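Local coordinates for protein UTP--glucose-1-phosphate uridylyltransferase (Acinetobacter baumannii, PDB 6IKX) that catalyses the transfer of a uridylyl group from UTP to alpha-D-glucose 1-phosphate, yielding UDP-alpha-D-glucose and diphosphate, at residues A[6-11]-A[127-132]; A[159-164]-A[205-210]. The protein carries 1 engineered substitution. All blocks are in the same frame, centred on the assembly; numbering follows the deposited sequence.

The two contacts lie in one mixed sheet of the nucleotidyltransferase domain, their centres about 15 Å apart. They follow in series along the chain: contact 1 pairs strand 4-8 with strand 125-128, and only afterwards does contact 2 bring strand 156-162 against 204-207 and 209-212. Strands 125-128 and 209-212 are antiparallel neighbours, so the sheet runs on from one contact to the other. Arg209 of contact 2 ties them directly, with probable hydrogen bonds from NH2 to Val132 O (2.6 Å) and from NH1 to Leu129 O (2.7 Å). Nucleotide-binding residues of contact 1 and Val206 of the UDP-glucose site thus belong to one continuous framework.

Contact 1. Residues A[6-11]-A[127-132]; sequences VLPVAG and VLLPDV. With SO4 (sulfate ion), chain G.
Val6 and Val127 form a parallel beta bridge between two strands in the buried middle of the sheet, near where both segments pass into loops. One backbone bond closes the pairing, from Leu128 N to Val6 O (3.0 Å, 160° at the hydrogen), and a CA-H...O contact from Val127 CA reaches the same oxygen. Further along, the CA of Leu7 approaches Leu128 O at 3.4 Å. Pro8 has no N-H to offer that carbonyl; its CD lies 3.0 Å from Leu128 O instead.

Apolar side chains fill in around this short pairing. Leu7 and Leu128 run alongside each other in the same direction, CD2 of Leu7 resting 3.5 Å from CB of Leu128; helix 35-44 covers them through Val39. The Pro8 ring crosses both Val127 and Leu129 at about a right angle, presenting CG to Leu129 CD2 at 3.8 Å, while Leu109 and Ala112 of helix 109-115 also touch it. One residue on from Pro8, Val9 turns CG1 onto CG of Pro130 in a tight 3.5 Å contact; with chi1 at -63° this branch points opposite the carbonyl carbon, which brings it to the proline ring. Pro130 itself belongs to a type I turn from Leu129 to Val132.

Past Pro8, segment 6-11 turns two backbone N-H groups, those of Ala10 and Gly11, toward a sulfate, probably from the crystallisation liquor, each in a weak hydrogen bond. Pro8, Ala10, Gly11 and Asp131 all belong to nucleotide sites observed in this protein, with Pro8 binding UTP and the other three both UTP and UDP-glucose. Adjacent parallel strands ending in ligand-binding loops are characteristic of the Rossmann-like nucleotide-binding half of a GT-A nucleotidyltransferase.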
loop_
_atom_site.group_PDB
_atom_site.type_symbol
_atom_site.label_atom_id
_atom_site.label_comp_id
_atom_site.label_asym_id
_atom_site.label_seq_id
_atom_site.Cartn_x
_atom_site.Cartn_y
_atom_site.Cartn_z
ATOM N N VAL A 6 -12.176 19.017 -10.001
ATOM C CA VAL A 6 -10.968 18.769 -9.170
ATOM C C VAL A 6 -11.420 18.482 -7.732
ATOM O O VAL A 6 -12.163 19.318 -7.204
ATOM C CB VAL A 6 -10.021 19.971 -9.270
ATOM C CG1 VAL A 6 -8.874 19.855 -8.265
ATOM C CG2 VAL A 6 -9.516 20.102 -10.706
ATOM N N LEU A 7 -11.147 17.280 -7.204
ATOM C CA LEU A 7 -11.435 16.962 -5.775
ATOM C C LEU A 7 -10.101 16.974 -5.066
ATOM O O LEU A 7 -9.284 16.088 -5.304
ATOM C CB LEU A 7 -12.073 15.594 -5.562
ATOM C CG LEU A 7 -13.321 15.230 -6.345
ATOM C CD1 LEU A 7 -14.287 14.435 -5.477
ATOM C CD2 LEU A 7 -13.983 16.440 -6.989
ATOM N N PRO A 8 -9.770 18.009 -4.284
ATOM C CA PRO A 8 -8.445 18.098 -3.672
ATOM C C PRO A 8 -8.494 17.240 -2.404
ATOM O O PRO A 8 -9.189 17.640 -1.542
ATOM C CB PRO A 8 -8.259 19.595 -3.365
ATOM C CG PRO A 8 -9.461 20.251 -4.002
ATOM C CD PRO A 8 -10.561 19.198 -3.978
ATOM N N VAL A 9 -7.836 16.080 -2.394
ATOM C CA VAL A 9 -7.970 15.031 -1.325
ATOM C C VAL A 9 -6.570 14.627 -0.800
ATOM O O VAL A 9 -6.401 13.478 -0.400
ATOM C CB VAL A 9 -8.746 13.810 -1.878
ATOM C CG1 VAL A 9 -10.170 14.156 -2.292
ATOM C CG2 VAL A 9 -8.019 13.170 -3.040
ATOM N N ALA A 10 -5.593 15.533 -0.776
ATOM C CA ALA A 10 -4.204 15.249 -0.330
ATOM C C ALA A 10 -3.954 15.640 1.136
ATOM O O ALA A 10 -2.826 15.399 1.576
ATOM C CB ALA A 10 -3.199 15.903 -1.242
ATOM N N GLY A 11 -4.921 16.191 1.880
ATOM C CA GLY A 11 -4.765 16.493 3.330
ATOM C C GLY A 11 -4.326 15.262 4.117
ATOM O O GLY A 11 -4.465 14.187 3.546
ATOM N N VAL A 127 -14.622 22.662 -8.571
ATOM C CA VAL A 127 -13.804 22.185 -7.414
ATOM C C VAL A 127 -14.781 21.724 -6.340
ATOM O O VAL A 127 -15.735 22.468 -6.059
ATOM C CB VAL A 127 -12.863 23.273 -6.873
ATOM C CG1 VAL A 127 -12.127 22.804 -5.632
ATOM C CG2 VAL A 127 -11.887 23.782 -7.936
ATOM N N LEU A 128 -14.642 20.480 -5.897
ATOM C CA LEU A 128 -15.447 19.888 -4.786
ATOM C C LEU A 128 -14.455 19.651 -3.649
ATOM O O LEU A 128 -13.509 18.862 -3.877
ATOM C CB LEU A 128 -16.098 18.537 -5.149
ATOM C CG LEU A 128 -17.118 18.426 -6.297
ATOM C CD1 LEU A 128 -18.553 18.305 -5.768
ATOM C CD2 LEU A 128 -16.995 19.534 -7.324
ATOM N N LEU A 129 -14.603 20.345 -2.530
ATOM C CA LEU A 129 -13.886 19.979 -1.277
ATOM C C LEU A 129 -14.671 18.824 -0.653
ATOM O O LEU A 129 -15.802 18.977 -0.217
ATOM C CB LEU A 129 -13.792 21.169 -0.323
ATOM C CG LEU A 129 -13.004 22.396 -0.790
ATOM C CD1 LEU A 129 -12.344 23.071 0.399
ATOM C CD2 LEU A 129 -11.946 22.075 -1.826
ATOM N N PRO A 130 -14.073 17.627 -0.593
ATOM C CA PRO A 130 -14.780 16.415 -0.176
ATOM C C PRO A 130 -14.987 16.191 1.336
ATOM O O PRO A 130 -15.691 15.301 1.691
ATOM C CB PRO A 130 -13.834 15.339 -0.699
ATOM C CG PRO A 130 -12.472 15.970 -0.447
ATOM C CD PRO A 130 -12.653 17.406 -0.889
ATOM N N ASP A 131 -14.423 17.025 2.198
ATOM C CA ASP A 131 -14.736 16.989 3.652
ATOM C C ASP A 131 -16.143 17.571 3.853
ATOM O O ASP A 131 -16.718 17.331 4.903
ATOM C CB ASP A 131 -13.603 17.623 4.471
ATOM C CG ASP A 131 -12.905 18.798 3.793
ATOM O OD1 ASP A 131 -12.580 18.696 2.561
ATOM O OD2 ASP A 131 -12.687 19.815 4.491
ATOM N N VAL A 132 -16.719 18.244 2.850
ATOM C CA VAL A 132 -18.114 18.770 2.918
ATOM C C VAL A 132 -19.038 17.942 2.026
ATOM O O VAL A 132 -18.752 17.858 0.820
ATOM C CB VAL A 132 -18.190 20.261 2.553
ATOM C CG1 VAL A 132 -19.553 20.855 2.926
ATOM C CG2 VAL A 132 -17.055 21.022 3.224
HETATM S S SO4 G . -5.654 19.435 0.182
HETATM O O1 SO4 G . -6.314 18.477 1.044
HETATM O O2 SO4 G . -5.571 18.881 -1.152
HETATM O O3 SO4 G . -4.325 19.707 0.667
HETATM O O4 SO4 G . -6.395 20.674 0.168
#

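Contact 2. Residues A[159-164]-A[205-210]; sequences MVEAVP and SVVGRY
Met159 packs along the stem of Arg209 where strand 156-162 meets the corner between strands 204-207 and 209-212. From its root, Met159 CB sits 3.6 Å from Arg209 CB. CG then stands anti to the backbone N (chi1 -174°) and passes Val207 CB at 4.4 Å. Next, SD comes alongside Arg209 CG, and the chain bends at chi3 (-54°) to bring CE within 3.5 Å of Arg209 CB. The guanidinium leads away, NH2 to a salt bridge with Glu42 and to Val132 O, NH1 to the carbonyls of Leu129 and Gly208; Met146 of helix 142-153 touches both side chains.

The backbones are joined on each side of the corner. Met159 N donates to Arg209 O (2.9 Å), and Val207 N donates to Met159 O from above the carbonyl plane. Between them, the positive phi of Gly208 (101°) would jam a CB against the preceding carbonyl O, so the corner calls for glycine.

Toward the other end, Val160 and Val206 form an antiparallel non-hydrogen-bonded pair, followed by the hydrogen-bonded pair of Glu161 and Ser205. Glu161 O is gripped twice by Ser205: the hydroxyl OG donates at 3.2 Å in the carbonyl plane, on a lone pair, whereas N donates at 3.0 Å from above that plane. Beside them Val163 CG1 covers OG, and the Val207 side chain crosses that of Glu161 at about a right angle, CG2 meeting CB and OE2; OE2 also bonds Thr255.

Val206 is a UDP-glucose-binding residue observed in this protein. The bonds imply a corner held between strands and bridged by one water, which accepts from Gly208 N and donates to Met159 O and Arg209 O, with apolar contact on the stem of Arg209 and polar bonds at its head.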
loop_
_atom_site.group_PDB
_atom_site.type_symbol
_atom_site.label_atom_id
_atom_site.label_comp_id
_atom_site.label_asym_id
_atom_site.label_seq_id
_atom_site.Cartn_x
_atom_site.Cartn_y
_atom_site.Cartn_z
ATOM N N MET A 159 -20.053 28.739 -4.113
ATOM C CA MET A 159 -21.246 28.289 -3.349
ATOM C C MET A 159 -21.121 28.824 -1.910
ATOM O O MET A 159 -20.004 28.770 -1.349
ATOM C CB MET A 159 -21.396 26.764 -3.381
ATOM C CG MET A 159 -22.700 26.278 -2.736
ATOM S SD MET A 159 -23.021 24.507 -2.839
ATOM C CE MET A 159 -22.877 24.246 -4.605
ATOM N N VAL A 160 -22.218 29.373 -1.378
ATOM C CA VAL A 160 -22.322 29.945 -0.001
ATOM C C VAL A 160 -23.624 29.472 0.647
ATOM O O VAL A 160 -24.542 29.033 -0.071
ATOM C CB VAL A 160 -22.256 31.484 0.008
ATOM C CG1 VAL A 160 -20.951 31.993 -0.575
ATOM C CG2 VAL A 160 -23.435 32.139 -0.704
ATOM N N GLU A 161 -23.713 29.578 1.967
ATOM C CA GLU A 161 -24.939 29.183 2.707
ATOM C C GLU A 161 -25.096 30.078 3.938
ATOM O O GLU A 161 -24.089 30.296 4.645
ATOM C CB GLU A 161 -24.864 27.688 2.985
ATOM C CG GLU A 161 -24.795 27.314 4.429
ATOM C CD GLU A 161 -24.752 25.818 4.615
ATOM O OE1 GLU A 161 -25.821 25.152 4.518
ATOM O OE2 GLU A 161 -23.638 25.326 4.806
ATOM N N ALA A 162 -26.299 30.620 4.137
ATOM C CA ALA A 162 -26.689 31.409 5.330
ATOM C C ALA A 162 -26.337 30.607 6.595
ATOM O O ALA A 162 -26.724 29.421 6.664
ATOM C CB ALA A 162 -28.168 31.713 5.264
ATOM N N VAL A 163 -25.600 31.213 7.529
ATOM C CA VAL A 163 -25.294 30.668 8.892
ATOM C C VAL A 163 -25.837 31.652 9.930
ATOM O O VAL A 163 -26.048 32.825 9.616
ATOM C CB VAL A 163 -23.780 30.460 9.083
ATOM C CG1 VAL A 163 -23.224 29.448 8.094
ATOM C CG2 VAL A 163 -23.007 31.774 8.999
ATOM N N PRO A 164 -26.092 31.227 11.191
ATOM C CA PRO A 164 -26.477 32.159 12.259
ATOM C C PRO A 164 -25.493 33.324 12.485
ATOM O O PRO A 164 -24.301 33.072 12.433
ATOM C CB PRO A 164 -26.548 31.241 13.486
ATOM C CG PRO A 164 -26.948 29.913 12.897
ATOM C CD PRO A 164 -26.130 29.827 11.629
ATOM N N SER A 205 -21.657 32.023 4.067
ATOM C CA SER A 205 -20.392 31.266 4.301
ATOM C C SER A 205 -19.973 30.517 3.032
ATOM O O SER A 205 -20.844 29.984 2.368
ATOM C CB SER A 205 -20.519 30.326 5.468
ATOM O OG SER A 205 -21.167 29.114 5.099
ATOM N N VAL A 206 -18.676 30.515 2.721
ATOM C CA VAL A 206 -18.068 29.703 1.635
ATOM C C VAL A 206 -18.176 28.218 1.999
ATOM O O VAL A 206 -17.680 27.830 3.068
ATOM C CB VAL A 206 -16.603 30.098 1.436
ATOM C CG1 VAL A 206 -15.948 29.217 0.376
ATOM C CG2 VAL A 206 -16.493 31.580 1.130
ATOM N N VAL A 207 -18.785 27.393 1.149
ATOM C CA VAL A 207 -19.066 25.974 1.503
ATOM C C VAL A 207 -17.944 25.050 0.993
ATOM O O VAL A 207 -17.731 24.013 1.625
ATOM C CB VAL A 207 -20.448 25.603 0.977
ATOM C CG1 VAL A 207 -20.669 24.108 1.002
ATOM C CG2 VAL A 207 -21.523 26.338 1.762
ATOM N N GLY A 208 -17.222 25.403 -0.076
ATOM C CA GLY A 208 -16.245 24.492 -0.707
ATOM C C GLY A 208 -16.782 23.829 -1.975
ATOM O O GLY A 208 -16.440 22.622 -2.239
ATOM N N ARG A 209 -17.582 24.582 -2.743
ATOM C CA ARG A 209 -17.997 24.261 -4.128
ATOM C C ARG A 209 -17.720 25.482 -5.011
ATOM O O ARG A 209 -18.112 26.594 -4.670
ATOM C CB ARG A 209 -19.468 23.824 -4.176
ATOM C CG ARG A 209 -19.801 22.605 -3.321
ATOM C CD ARG A 209 -19.216 21.306 -3.866
ATOM N NE ARG A 209 -19.696 20.124 -3.141
ATOM C CZ ARG A 209 -19.052 19.497 -2.145
ATOM N NH1 ARG A 209 -17.885 19.917 -1.692
ATOM N NH2 ARG A 209 -19.586 18.430 -1.605
ATOM N N TYR A 210 -17.033 25.268 -6.119
ATOM C CA TYR A 210 -16.605 26.335 -7.044
ATOM C C TYR A 210 -16.811 25.845 -8.480
ATOM O O TYR A 210 -16.672 24.647 -8.774
ATOM C CB TYR A 210 -15.145 26.735 -6.813
ATOM C CG TYR A 210 -14.758 27.041 -5.386
ATOM C CD1 TYR A 210 -14.635 26.035 -4.427
ATOM C CD2 TYR A 210 -14.487 28.335 -4.990
ATOM C CE1 TYR A 210 -14.277 26.320 -3.116
ATOM C CE2 TYR A 210 -14.097 28.629 -3.693
ATOM C CZ TYR A 210 -13.985 27.620 -2.755
ATOM O OH TYR A 210 -13.593 27.928 -1.495
HETATM O O HOH W 1 -17.791 27.489 -2.021
#